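Local coordinates for protein CurM Sulfotransferase (Moorea producta, PDB 4GBM) that probably transfers a sulfonate group from PAPS to an intermediate of curacin biosynthesis, as the sulfotransferase domain of a polyketide synthase, at residues S157-L162 / P213-Q218; T139-P144 / Q202-F207; S57-P62 / E126-R131; S29-I34 / A152-S157; F69-E74 / S112-I117. The protein carries 2 engineered substitutions. One frame throughout, in Å; residues are numbered along the deposited sequence.

In the fold
Contacts 1, 3 and 4 gather round the central parallel sheet of a P-loop-type sulfotransferase fold. Contact 1 pairs one outermost strand, 216-220, with 158-163; contact 3 lies at the other outermost strand, 58-59, with its centre about 19 Å from that of contact 1. Contact 4 shares Ser157 with contact 1 and leads into the sheet. In contact 2, helix 189-208 meets the loop before helix 144-153; Ile204 and Phe207 of helix 189-208 pack on Tyr161 and Tyr159 of contact 1. Contact 5 touches contact 4 through Ile117 and Leu153. The side chains of Tyr161 and Ile204 lie about 12 Å and 11 Å from bound adenosine-3'-5'-diphosphate, and that of Phe69 about 6 Å from a zinc ion.

Contact 1. Residues S157-L162 / P213-Q218; sequences SKYIYL and PERQHQ
Tyr159 and Tyr161 zip onto Arg215 and His217 as two neighbouring parallel strands, the end of a beta-alpha-beta crossover that places strand 216-220 at the border of the central sulfotransferase sheet. Three backbone hydrogen bonds hold the pair: Tyr159 N gives to Arg215 O at 2.8 Å, His217 N to Tyr159 O at 3.0 Å, and Tyr161 N to His217 O at 2.9 Å. CA-H...O contacts lie between them, among them Gln216 CA to Tyr159 O at 3.3 Å.

Of the side chains, Tyr159, Tyr161, Gln216 and Gln218 share one face of the sheet, while Ile160 and His217 share the other. Tyr161 and Gln218 run alongside each other, ring and amide planes 85° apart, with NE2 of Gln218 4.1 Å from CD2 of Tyr161. The phenol oxygen of Tyr161 is taken up by Asn201 and that of Tyr159 by Glu151. On the other face, the His217 ring stacks on Phe238 of helix 228-239.

Charge gathers at the start of the pairing. The Arg215 chain runs alongside Tyr159, and a bend at chi3 (-66°) brings its guanidinium toward Ser157, while its NE and NH1 make salt bridges with Glu212 and Glu151. NH2 comes within 3.9 Å of Tyr159 CE2 at the ring edge and donates to a lone pair of Ser157 O, in the carbonyl plane, at 2.8 Å.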
# COMPACT_ATOMS: atom_id res chain seq x y z
N SER A 157 12.52 10.54 0.47
CA SER A 157 11.87 9.22 0.50
C SER A 157 12.01 8.50 -0.84
O SER A 157 12.19 9.13 -1.89
CB SER A 157 10.39 9.34 0.84
OG SER A 157 10.22 9.89 2.14
N LYS A 158 11.93 7.18 -0.79
CA LYS A 158 11.91 6.37 -1.99
C LYS A 158 10.50 5.85 -2.23
O LYS A 158 9.76 5.55 -1.29
CB LYS A 158 12.89 5.21 -1.89
CG LYS A 158 14.34 5.63 -2.09
CD LYS A 158 15.26 4.42 -2.08
CE LYS A 158 16.71 4.83 -2.34
NZ LYS A 158 17.26 5.69 -1.26
N TYR A 159 10.14 5.76 -3.51
CA TYR A 159 8.80 5.35 -3.92
C TYR A 159 8.83 4.11 -4.77
O TYR A 159 9.50 4.07 -5.81
CB TYR A 159 8.14 6.49 -4.70
CG TYR A 159 7.89 7.68 -3.82
CD1 TYR A 159 6.70 7.80 -3.12
CD2 TYR A 159 8.85 8.68 -3.67
CE1 TYR A 159 6.46 8.89 -2.30
CE2 TYR A 159 8.63 9.77 -2.85
CZ TYR A 159 7.42 9.87 -2.17
OH TYR A 159 7.19 10.94 -1.36
N ILE A 160 8.12 3.09 -4.31
CA ILE A 160 7.89 1.88 -5.09
C ILE A 160 6.53 2.02 -5.76
O ILE A 160 5.51 2.09 -5.07
CB ILE A 160 7.90 0.63 -4.20
CG1 ILE A 160 9.23 0.51 -3.44
CG2 ILE A 160 7.63 -0.63 -5.04
CD1 ILE A 160 9.16 -0.52 -2.30
N TYR A 161 6.52 2.04 -7.09
CA TYR A 161 5.29 2.18 -7.86
C TYR A 161 4.89 0.80 -8.34
O TYR A 161 5.52 0.24 -9.25
CB TYR A 161 5.50 3.15 -9.03
CG TYR A 161 4.33 3.35 -9.98
CD1 TYR A 161 3.01 3.11 -9.58
CD2 TYR A 161 4.56 3.81 -11.27
CE1 TYR A 161 1.95 3.30 -10.47
CE2 TYR A 161 3.51 4.02 -12.16
CZ TYR A 161 2.22 3.77 -11.76
OH TYR A 161 1.20 3.96 -12.66
N LEU A 162 3.87 0.24 -7.70
CA LEU A 162 3.37 -1.10 -8.01
C LEU A 162 2.17 -0.98 -8.95
O LEU A 162 1.21 -0.28 -8.64
CB LEU A 162 2.98 -1.82 -6.71
CG LEU A 162 2.33 -3.20 -6.83
CD1 LEU A 162 3.26 -4.23 -7.47
CD2 LEU A 162 1.88 -3.65 -5.45
N PRO A 213 14.50 10.42 -10.92
CA PRO A 213 14.40 9.01 -11.31
C PRO A 213 15.04 8.09 -10.27
O PRO A 213 14.61 6.95 -10.08
CB PRO A 213 15.18 8.95 -12.62
CG PRO A 213 15.02 10.31 -13.20
CD PRO A 213 14.96 11.27 -12.04
N GLU A 214 16.04 8.62 -9.57
CA GLU A 214 16.80 7.85 -8.60
C GLU A 214 16.02 7.53 -7.32
O GLU A 214 16.44 6.69 -6.52
CB GLU A 214 18.12 8.56 -8.29
CG GLU A 214 19.10 8.67 -9.48
CD GLU A 214 18.76 9.77 -10.49
OE1 GLU A 214 19.39 9.79 -11.57
OE2 GLU A 214 17.89 10.63 -10.22
N ARG A 215 14.87 8.18 -7.13
CA ARG A 215 14.03 7.94 -5.94
C ARG A 215 12.76 7.13 -6.21
O ARG A 215 11.87 7.04 -5.35
CB ARG A 215 13.68 9.27 -5.26
CG ARG A 215 14.88 9.92 -4.59
CD ARG A 215 14.46 10.90 -3.50
NE ARG A 215 13.74 12.07 -4.00
CZ ARG A 215 12.57 12.51 -3.55
NH1 ARG A 215 12.03 13.61 -4.08
NH2 ARG A 215 11.91 11.88 -2.58
N GLN A 216 12.67 6.54 -7.40
CA GLN A 216 11.49 5.78 -7.79
C GLN A 216 11.84 4.49 -8.51
O GLN A 216 12.85 4.40 -9.21
CB GLN A 216 10.56 6.63 -8.65
CG GLN A 216 11.24 7.25 -9.87
CD GLN A 216 10.33 8.21 -10.58
OE1 GLN A 216 9.38 7.81 -11.26
NE2 GLN A 216 10.62 9.50 -10.43
N HIS A 217 10.99 3.48 -8.32
CA HIS A 217 11.23 2.16 -8.87
C HIS A 217 9.89 1.50 -9.16
O HIS A 217 9.05 1.41 -8.26
CB HIS A 217 12.00 1.34 -7.84
CG HIS A 217 12.41 -0.02 -8.30
ND1 HIS A 217 13.53 -0.24 -9.07
CD2 HIS A 217 11.87 -1.24 -8.07
CE1 HIS A 217 13.66 -1.53 -9.31
NE2 HIS A 217 12.66 -2.16 -8.72
N GLN A 218 9.69 1.05 -10.39
CA GLN A 218 8.43 0.42 -10.75
C GLN A 218 8.49 -1.09 -10.58
O GLN A 218 9.49 -1.73 -10.95
CB GLN A 218 8.05 0.76 -12.19
CG GLN A 218 6.61 0.37 -12.56
CD GLN A 218 6.31 0.58 -14.03
OE1 GLN A 218 6.22 -0.38 -14.80
NE2 GLN A 218 6.16 1.83 -14.43

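Contact 2. Residues T139-P144 / Q202-F207; sequences TYAMEP and QNILNF
Asn203 OD1 accepts a hydrogen bond from Lys199 NZ, one turn earlier on the same helix, while it faces the backbone of Ala141 across the contact. OD1 of Asn203 stands 2.9 Å from Ala141 O; both are acceptors, so nothing bonds them directly, and the positive charge of Lys199 probably eases the crowding of the two oxygens. The Asn203 CB also presses on the carbonyl, 3.2 Å from Ala141 O.

The amide also reaches Pro144, the two side chains meeting at a slant: CG of Pro144 is 3.7 Å from Asn203 ND2, and CD of Pro144 is the same 3.7 Å from OD1. With its CG set anti to the carbonyl carbon (chi1 -72°), Asn203 carries the amide out to both Ala141 and the proline. Here the long helix 189-208 of the sulfotransferase fold lies against the 3-10 turn 140-142 and the first residue of helix 144-153, which follows the N-cap residue Glu143.

Cut back to an alanine, Asn203 would lose its amide, which is likely to leave Lys199 NZ without this acceptor and to open a gap beside the Pro144 ring.

The apolar half of the contact falls to Ile204. Its CG1 and CD1 both sit 3.6 Å from the methyl CB of Ala141, while its other branch turns to Tyr161 of the sheet.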
# COMPACT_ATOMS: atom_id res chain seq x y z
N THR A 139 -4.86 3.96 -0.98
CA THR A 139 -5.67 5.17 -0.93
C THR A 139 -4.86 6.45 -1.18
O THR A 139 -5.43 7.48 -1.57
CB THR A 139 -6.46 5.28 0.39
OG1 THR A 139 -5.56 5.45 1.48
CG2 THR A 139 -7.31 4.04 0.61
N TYR A 140 -3.53 6.40 -0.97
CA TYR A 140 -2.68 7.59 -1.18
C TYR A 140 -2.80 8.12 -2.61
O TYR A 140 -2.85 9.33 -2.82
CB TYR A 140 -1.21 7.32 -0.88
CG TYR A 140 -0.89 6.88 0.54
CD1 TYR A 140 -1.74 7.21 1.61
CD2 TYR A 140 0.27 6.16 0.81
CE1 TYR A 140 -1.43 6.81 2.91
CE2 TYR A 140 0.58 5.75 2.11
CZ TYR A 140 -0.27 6.08 3.15
OH TYR A 140 0.03 5.67 4.42
N ALA A 141 -2.86 7.20 -3.56
CA ALA A 141 -2.88 7.55 -4.98
C ALA A 141 -4.20 8.16 -5.44
O ALA A 141 -4.28 8.71 -6.54
CB ALA A 141 -2.55 6.33 -5.82
N MET A 142 -5.22 8.09 -4.60
CA MET A 142 -6.53 8.64 -4.94
C MET A 142 -6.60 10.16 -4.80
O MET A 142 -7.50 10.80 -5.34
CB MET A 142 -7.63 7.99 -4.09
CG MET A 142 -7.76 6.49 -4.33
SD MET A 142 -8.22 6.12 -6.03
CE MET A 142 -9.97 6.51 -6.02
N GLU A 143 -5.64 10.74 -4.08
CA GLU A 143 -5.62 12.18 -3.83
C GLU A 143 -4.23 12.77 -4.03
O GLU A 143 -3.33 12.50 -3.23
CB GLU A 143 -6.11 12.50 -2.41
CG GLU A 143 -7.58 12.19 -2.12
CD GLU A 143 -8.55 13.08 -2.90
OE1 GLU A 143 -9.73 12.68 -3.03
OE2 GLU A 143 -8.15 14.17 -3.38
N PRO A 144 -4.04 13.58 -5.09
CA PRO A 144 -2.73 14.20 -5.31
C PRO A 144 -2.19 14.95 -4.10
O PRO A 144 -0.98 14.96 -3.89
CB PRO A 144 -3.00 15.16 -6.47
CG PRO A 144 -4.08 14.49 -7.24
CD PRO A 144 -4.98 13.91 -6.18
N GLN A 202 -2.85 7.53 -12.99
CA GLN A 202 -2.51 8.85 -13.52
C GLN A 202 -1.95 9.77 -12.43
O GLN A 202 -0.97 10.49 -12.67
CB GLN A 202 -3.70 9.50 -14.23
CG GLN A 202 -3.27 10.71 -15.08
CD GLN A 202 -2.26 10.33 -16.15
OE1 GLN A 202 -2.55 9.50 -17.02
NE2 GLN A 202 -1.08 10.92 -16.10
N ASN A 203 -2.54 9.73 -11.24
CA ASN A 203 -2.05 10.54 -10.12
C ASN A 203 -0.61 10.17 -9.75
O ASN A 203 0.22 11.04 -9.52
CB ASN A 203 -2.95 10.42 -8.89
CG ASN A 203 -4.30 11.13 -9.04
OD1 ASN A 203 -5.22 10.88 -8.25
ND2 ASN A 203 -4.41 12.01 -10.02
N ILE A 204 -0.32 8.87 -9.71
CA ILE A 204 1.05 8.42 -9.41
C ILE A 204 2.02 8.85 -10.50
O ILE A 204 3.10 9.38 -10.21
CB ILE A 204 1.13 6.90 -9.20
CG1 ILE A 204 0.31 6.48 -7.98
CG2 ILE A 204 2.59 6.49 -8.98
CD1 ILE A 204 -0.02 5.00 -7.94
N LEU A 205 1.64 8.63 -11.76
CA LEU A 205 2.47 9.05 -12.89
C LEU A 205 2.79 10.54 -12.83
O LEU A 205 3.95 10.94 -13.00
CB LEU A 205 1.80 8.69 -14.21
CG LEU A 205 1.77 7.19 -14.51
CD1 LEU A 205 0.74 6.87 -15.59
CD2 LEU A 205 3.15 6.72 -14.92
N ASN A 206 1.76 11.36 -12.58
CA ASN A 206 1.94 12.81 -12.47
C ASN A 206 2.88 13.19 -11.33
O ASN A 206 3.76 14.03 -11.49
CB ASN A 206 0.59 13.51 -12.30
CG ASN A 206 -0.27 13.47 -13.55
OD1 ASN A 206 0.20 13.11 -14.63
ND2 ASN A 206 -1.54 13.84 -13.41
N PHE A 207 2.67 12.57 -10.17
CA PHE A 207 3.48 12.84 -8.98
C PHE A 207 4.95 12.45 -9.20
O PHE A 207 5.86 13.25 -8.95
CB PHE A 207 2.86 12.09 -7.80
CG PHE A 207 3.71 12.06 -6.57
CD1 PHE A 207 3.88 13.22 -5.80
CD2 PHE A 207 4.28 10.87 -6.14
CE1 PHE A 207 4.65 13.19 -4.64
CE2 PHE A 207 5.06 10.84 -4.98
CZ PHE A 207 5.24 12.00 -4.22

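Contact 3. Residues S57-P62 / E126-R131; sequences SLFSPP and ENIAPR
Phe59 and Ile128 meet because of their first torsions: the ring of Phe59 swings anti to its own backbone nitrogen (chi1 -177°), and Ile128, with CG1 between N and the carbonyl carbon (chi1 71°), has its CG2 branch set over that ring. CG2 of Ile128 lies 4.0 Å from the centroid of the Phe59 ring, a CH-pi contact over the face and somewhat offset toward the rim. The longer branch reaches back to the root of the phenylalanine, Ile128 CD1 3.8 Å from Phe59 CB; the two side chains cross at about a right angle.

Arg131 comes to the same ring at its edge. NH1 of Arg131 is 3.7 Å from Phe59 CD2, and with the planes 80° apart the ring edge points at the face of the guanidinium. The group is steadied by its own turn: Ile128 O accepts from Arg131 N at 3.0 Å and, on a lone pair in the carbonyl plane, from Arg131 NE at 3.1 Å. That double grip closes the short link behind helix 117-128, which passes through a cis peptide bond before Pro130. Backbone meets backbone beside it, Arg131 CA lying 3.2 Å from Ser57 O in a CA-H...O contact.

Strand 58-59 is the outermost strand here, bonded through Phe59 to Leu132 and Val134 of strand 132-136; from helix 87-96, Thr91 touches Phe59 and Val95 touches Ile128.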
# COMPACT_ATOMS: atom_id res chain seq x y z
N SER A 57 16.03 -5.11 7.90
CA SER A 57 16.32 -3.67 7.77
C SER A 57 15.07 -2.82 7.63
O SER A 57 15.15 -1.59 7.61
CB SER A 57 17.23 -3.41 6.57
OG SER A 57 18.49 -4.04 6.71
N LEU A 58 13.92 -3.49 7.51
CA LEU A 58 12.67 -2.81 7.17
C LEU A 58 11.61 -3.06 8.23
O LEU A 58 11.66 -4.05 8.96
CB LEU A 58 12.16 -3.28 5.80
CG LEU A 58 13.11 -3.17 4.59
CD1 LEU A 58 12.43 -3.71 3.34
CD2 LEU A 58 13.59 -1.74 4.37
N PHE A 59 10.66 -2.13 8.34
CA PHE A 59 9.48 -2.34 9.16
C PHE A 59 8.28 -2.01 8.31
O PHE A 59 8.14 -0.88 7.85
CB PHE A 59 9.50 -1.45 10.41
CG PHE A 59 8.34 -1.69 11.32
CD1 PHE A 59 7.19 -0.91 11.22
CD2 PHE A 59 8.38 -2.71 12.27
CE1 PHE A 59 6.10 -1.14 12.05
CE2 PHE A 59 7.29 -2.94 13.11
CZ PHE A 59 6.15 -2.15 13.00
N SER A 60 7.42 -3.00 8.06
CA SER A 60 6.39 -2.88 7.03
C SER A 60 5.03 -3.33 7.56
O SER A 60 4.66 -4.51 7.42
CB SER A 60 6.83 -3.70 5.81
OG SER A 60 5.98 -3.51 4.70
N PRO A 61 4.28 -2.41 8.20
CA PRO A 61 3.04 -2.75 8.88
C PRO A 61 1.79 -2.65 8.00
O PRO A 61 1.87 -2.11 6.89
CB PRO A 61 2.96 -1.68 9.97
CG PRO A 61 3.55 -0.47 9.32
CD PRO A 61 4.69 -1.01 8.46
N PRO A 62 0.63 -3.14 8.49
CA PRO A 62 -0.64 -2.79 7.86
C PRO A 62 -0.83 -1.27 7.91
O PRO A 62 -0.14 -0.59 8.67
CB PRO A 62 -1.69 -3.46 8.77
CG PRO A 62 -0.94 -4.47 9.58
CD PRO A 62 0.45 -3.92 9.73
N GLU A 126 11.85 6.51 15.58
CA GLU A 126 12.76 6.23 16.69
C GLU A 126 12.50 4.85 17.31
O GLU A 126 13.44 4.16 17.73
CB GLU A 126 12.72 7.34 17.75
CG GLU A 126 11.47 7.37 18.61
CD GLU A 126 11.55 8.35 19.76
OE1 GLU A 126 10.51 8.96 20.05
OE2 GLU A 126 12.64 8.51 20.37
N ASN A 127 11.25 4.42 17.35
CA ASN A 127 10.93 3.13 17.95
C ASN A 127 11.29 1.93 17.07
O ASN A 127 11.43 0.81 17.58
CB ASN A 127 9.48 3.08 18.41
CG ASN A 127 9.29 3.69 19.78
OD1 ASN A 127 9.36 3.00 20.80
ND2 ASN A 127 9.09 5.01 19.82
N ILE A 128 11.45 2.15 15.77
CA ILE A 128 11.86 1.07 14.86
C ILE A 128 13.35 1.14 14.47
O ILE A 128 13.89 0.17 13.93
CB ILE A 128 10.99 1.01 13.58
CG1 ILE A 128 11.27 2.21 12.67
CG2 ILE A 128 9.50 0.91 13.94
CD1 ILE A 128 10.65 2.10 11.28
N ALA A 129 13.98 2.28 14.71
CA ALA A 129 15.39 2.50 14.36
C ALA A 129 16.26 1.32 14.80
O ALA A 129 16.08 0.79 15.90
CB ALA A 129 15.89 3.80 15.00
N PRO A 130 17.23 0.90 13.94
CA PRO A 130 17.68 1.48 12.67
C PRO A 130 16.89 1.04 11.43
O PRO A 130 17.27 1.39 10.31
CB PRO A 130 19.13 0.97 12.58
CG PRO A 130 19.09 -0.35 13.23
CD PRO A 130 18.08 -0.24 14.35
N ARG A 131 15.82 0.28 11.62
CA ARG A 131 14.96 -0.14 10.51
C ARG A 131 14.32 1.06 9.80
O ARG A 131 14.09 2.10 10.41
CB ARG A 131 13.87 -1.09 11.00
CG ARG A 131 14.38 -2.44 11.49
CD ARG A 131 13.28 -3.26 12.14
NE ARG A 131 12.92 -2.72 13.46
CZ ARG A 131 12.00 -3.26 14.26
NH1 ARG A 131 11.32 -4.34 13.89
NH2 ARG A 131 11.75 -2.70 15.44

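Contact 4. Residues S29-I34 / A152-S157; sequences SRLPGI and ALFANS
With CG1 between the backbone N and the carbonyl carbon (chi1 63°), Ile34 lays its CD1 over one face of the Phe154 ring, 4.0 Å from the centroid in a CH-pi contact, and CG2 of Ile34 lies 3.8 Å from Phe154 CE1. Leu31 comes at the same ring obliquely, its CD1 3.8 Å from Phe154 CE1, while Pro32 O sits near the ring plane at the edge. Were Ile34 an alanine, the CD1 and CG2 contacts would go, and the Phe154 ring is likely to be left freer to shift.

The backbones fix these positions. Leu31 N gives to Leu153 O at 2.8 Å, and Ala155 N returns a bond to Leu31 O, also at 2.8 Å. Farther on, Ile34 N donates to Ser157 OG at 3.1 Å, nearly straight at 160°.

In the conformer modelled here, Arg30 lays its guanidinium face over Ala155 CA and CB, NH1 bonding to Glu151 O. Tyr121 of helix 117-128 also meets the Phe154 ring edge-to-face.

Such a brief, weakly bonded parallel pairing, 31-32 beside 154-155, leads into strands 35-39 and 158-163, neighbours in the central parallel sheet of the P-loop-type sulfotransferase fold.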
# COMPACT_ATOMS: atom_id res chain seq x y z
N SER A 29 10.69 21.35 9.82
CA SER A 29 11.84 20.54 9.32
C SER A 29 11.41 19.12 8.99
O SER A 29 10.72 18.46 9.78
CB SER A 29 12.97 20.52 10.36
OG SER A 29 12.55 19.84 11.53
N ARG A 30 11.84 18.63 7.83
CA ARG A 30 11.41 17.32 7.36
C ARG A 30 12.11 16.17 8.07
O ARG A 30 13.26 16.28 8.51
CB ARG A 30 11.56 17.22 5.84
CG ARG A 30 10.67 18.20 5.08
CD ARG A 30 10.62 17.88 3.60
NE ARG A 30 11.91 18.09 2.96
CZ ARG A 30 12.18 17.78 1.70
NH1 ARG A 30 11.24 17.23 0.94
NH2 ARG A 30 13.39 18.01 1.20
N LEU A 31 11.39 15.05 8.19
CA LEU A 31 11.92 13.84 8.78
C LEU A 31 12.82 13.12 7.77
O LEU A 31 12.69 13.35 6.57
CB LEU A 31 10.77 12.90 9.19
CG LEU A 31 9.83 13.41 10.29
CD1 LEU A 31 8.64 12.48 10.39
CD2 LEU A 31 10.55 13.51 11.63
N PRO A 32 13.71 12.23 8.25
CA PRO A 32 14.47 11.40 7.32
C PRO A 32 13.55 10.59 6.42
O PRO A 32 12.45 10.19 6.84
CB PRO A 32 15.25 10.46 8.25
CG PRO A 32 15.30 11.17 9.56
CD PRO A 32 14.04 11.94 9.66
N GLY A 33 13.98 10.36 5.18
CA GLY A 33 13.15 9.67 4.20
C GLY A 33 12.73 8.27 4.59
O GLY A 33 13.46 7.55 5.27
N ILE A 34 11.53 7.90 4.14
CA ILE A 34 11.04 6.53 4.33
C ILE A 34 10.80 5.90 2.97
O ILE A 34 11.24 6.43 1.94
CB ILE A 34 9.77 6.48 5.23
CG1 ILE A 34 8.59 7.23 4.59
CG2 ILE A 34 10.10 7.00 6.64
CD1 ILE A 34 7.25 6.97 5.28
N ALA A 152 6.23 16.70 1.76
CA ALA A 152 6.23 17.82 2.71
C ALA A 152 6.75 17.40 4.08
O ALA A 152 7.38 18.20 4.78
CB ALA A 152 4.83 18.42 2.83
N LEU A 153 6.50 16.15 4.46
CA LEU A 153 6.84 15.66 5.79
C LEU A 153 8.22 15.02 5.88
O LEU A 153 8.85 15.03 6.94
CB LEU A 153 5.79 14.67 6.29
CG LEU A 153 4.37 15.18 6.54
CD1 LEU A 153 3.48 14.05 7.06
CD2 LEU A 153 4.34 16.37 7.48
N PHE A 154 8.65 14.43 4.76
CA PHE A 154 9.86 13.61 4.71
C PHE A 154 10.81 14.12 3.65
O PHE A 154 10.38 14.62 2.60
CB PHE A 154 9.52 12.16 4.36
CG PHE A 154 8.61 11.48 5.34
CD1 PHE A 154 9.12 10.87 6.47
CD2 PHE A 154 7.23 11.42 5.11
CE1 PHE A 154 8.28 10.23 7.39
CE2 PHE A 154 6.38 10.78 6.02
CZ PHE A 154 6.92 10.18 7.16
N ALA A 155 12.11 13.96 3.90
CA ALA A 155 13.12 14.30 2.92
C ALA A 155 13.72 13.06 2.26
O ALA A 155 14.13 12.12 2.94
CB ALA A 155 14.22 15.13 3.58
N ASN A 156 13.76 13.08 0.92
CA ASN A 156 14.39 12.04 0.10
C ASN A 156 13.83 10.63 0.28
O ASN A 156 14.56 9.64 0.20
CB ASN A 156 15.92 12.08 0.24
CG ASN A 156 16.51 13.38 -0.28
OD1 ASN A 156 16.74 14.32 0.48
ND2 ASN A 156 16.73 13.44 -1.60
N SER A 157 12.52 10.54 0.47
CA SER A 157 11.87 9.22 0.50
C SER A 157 12.01 8.50 -0.84
O SER A 157 12.19 9.13 -1.89
CB SER A 157 10.39 9.34 0.84
OG SER A 157 10.22 9.89 2.14
O HOH W 1 12.48 15.27 -0.67

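Contact 5. Residues F69-E74 / S112-I117; sequences FNTMKE and SQNLSI
Residues 70-72 and 115-117 run past each other with Thr71 and Ser116 bridged, Ile117 N giving to Asn70 O at 3.0 Å and Met72 N to Leu115 O at 2.9 Å. Asn114 supplies the main side-chain bond: its CG is anti to the backbone nitrogen (chi1 -160°), which swings OD1 across to Lys73 N at 2.9 Å. The same OD1 lies 3.2 Å from Lys73 CB, where the two side chains cross at about a right angle.

Two helix ends meet here. Asn114, with positive phi, is the C-prime residue of a Schellman motif that finishes helix 100-113, and Thr71 is the N-cap of helix 72-78, its OG1 accepting from Glu74 N at 3.3 Å. A water joins Thr71 OG1 to Asn114 ND2.

On the buried side, Ile117 CD1 pushes up against the backbone, 3.3 Å from Thr71 C, and meets Met72 SD at 3.9 Å. Lys73 NZ finds its bond at Glu111 O.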
# COMPACT_ATOMS: atom_id res chain seq x y z
N PHE A 69 -3.76 12.96 7.28
CA PHE A 69 -4.20 13.86 8.35
C PHE A 69 -3.10 14.78 8.87
O PHE A 69 -1.92 14.43 8.80
CB PHE A 69 -4.79 13.05 9.51
CG PHE A 69 -5.86 12.09 9.09
CD1 PHE A 69 -7.13 12.55 8.76
CD2 PHE A 69 -5.59 10.73 8.99
CE1 PHE A 69 -8.12 11.67 8.36
CE2 PHE A 69 -6.58 9.84 8.59
CZ PHE A 69 -7.85 10.32 8.27
N ASN A 70 -3.49 15.93 9.40
CA ASN A 70 -2.51 16.85 9.98
C ASN A 70 -2.23 16.59 11.46
O ASN A 70 -1.10 16.75 11.91
CB ASN A 70 -2.93 18.31 9.78
CG ASN A 70 -2.87 18.74 8.32
OD1 ASN A 70 -1.94 18.39 7.59
ND2 ASN A 70 -3.86 19.50 7.88
N THR A 71 -3.27 16.21 12.20
CA THR A 71 -3.15 16.00 13.65
C THR A 71 -3.86 14.72 14.08
O THR A 71 -4.73 14.22 13.36
CB THR A 71 -3.78 17.16 14.45
OG1 THR A 71 -5.19 17.17 14.25
CG2 THR A 71 -3.17 18.51 14.07
N MET A 72 -3.49 14.19 15.24
CA MET A 72 -4.07 12.95 15.73
C MET A 72 -5.55 13.05 16.10
O MET A 72 -6.28 12.06 15.99
CB MET A 72 -3.25 12.38 16.89
CG MET A 72 -1.91 11.81 16.46
SD MET A 72 -2.07 10.40 15.33
CE MET A 72 -2.45 9.07 16.48
N LYS A 73 -6.00 14.22 16.54
CA LYS A 73 -7.43 14.45 16.79
C LYS A 73 -8.24 14.43 15.49
O LYS A 73 -9.33 13.86 15.45
CB LYS A 73 -7.68 15.75 17.55
CG LYS A 73 -7.78 15.55 19.05
CD LYS A 73 -8.40 16.76 19.73
CE LYS A 73 -8.71 16.46 21.20
NZ LYS A 73 -7.48 16.17 21.99
N GLU A 74 -7.71 15.07 14.45
CA GLU A 74 -8.32 15.02 13.11
C GLU A 74 -8.47 13.57 12.66
O GLU A 74 -9.54 13.17 12.19
CB GLU A 74 -7.46 15.77 12.09
CG GLU A 74 -7.65 17.27 12.04
CD GLU A 74 -6.88 17.90 10.89
OE1 GLU A 74 -6.71 19.13 10.89
OE2 GLU A 74 -6.44 17.15 9.98
N SER A 112 -5.06 12.70 22.75
CA SER A 112 -5.45 13.68 23.77
C SER A 112 -4.54 14.91 23.75
O SER A 112 -5.02 16.04 23.90
CB SER A 112 -5.48 13.04 25.16
OG SER A 112 -4.17 12.70 25.60
N GLN A 113 -3.24 14.70 23.54
CA GLN A 113 -2.30 15.82 23.43
C GLN A 113 -2.39 16.47 22.05
O GLN A 113 -1.93 17.60 21.85
CB GLN A 113 -0.87 15.39 23.74
CG GLN A 113 0.07 16.59 23.92
CD GLN A 113 1.50 16.21 24.27
OE1 GLN A 113 1.89 15.05 24.19
NE2 GLN A 113 2.28 17.20 24.65
N ASN A 114 -2.99 15.74 21.12
CA ASN A 114 -3.16 16.18 19.73
C ASN A 114 -1.83 16.42 19.01
O ASN A 114 -1.59 17.48 18.44
CB ASN A 114 -4.09 17.39 19.61
CG ASN A 114 -4.65 17.55 18.21
OD1 ASN A 114 -4.63 16.60 17.42
ND2 ASN A 114 -5.15 18.73 17.89
N LEU A 115 -0.97 15.41 19.04
CA LEU A 115 0.29 15.47 18.33
C LEU A 115 0.04 15.63 16.84
O LEU A 115 -0.98 15.16 16.32
CB LEU A 115 1.12 14.21 18.58
CG LEU A 115 1.67 13.96 19.99
CD1 LEU A 115 2.71 12.85 19.89
CD2 LEU A 115 2.26 15.21 20.64
N SER A 116 0.96 16.30 16.15
CA SER A 116 0.89 16.32 14.69
C SER A 116 1.22 14.94 14.13
O SER A 116 1.89 14.14 14.78
CB SER A 116 1.86 17.35 14.11
OG SER A 116 3.20 16.92 14.24
N ILE A 117 0.76 14.67 12.91
CA ILE A 117 1.08 13.41 12.26
C ILE A 117 2.60 13.28 12.05
O ILE A 117 3.16 12.19 12.20
CB ILE A 117 0.26 13.21 10.95
CG1 ILE A 117 -0.94 12.30 11.21
CG2 ILE A 117 1.09 12.55 9.86
CD1 ILE A 117 -1.88 12.76 12.29
O HOH W 2 -6.70 19.21 15.47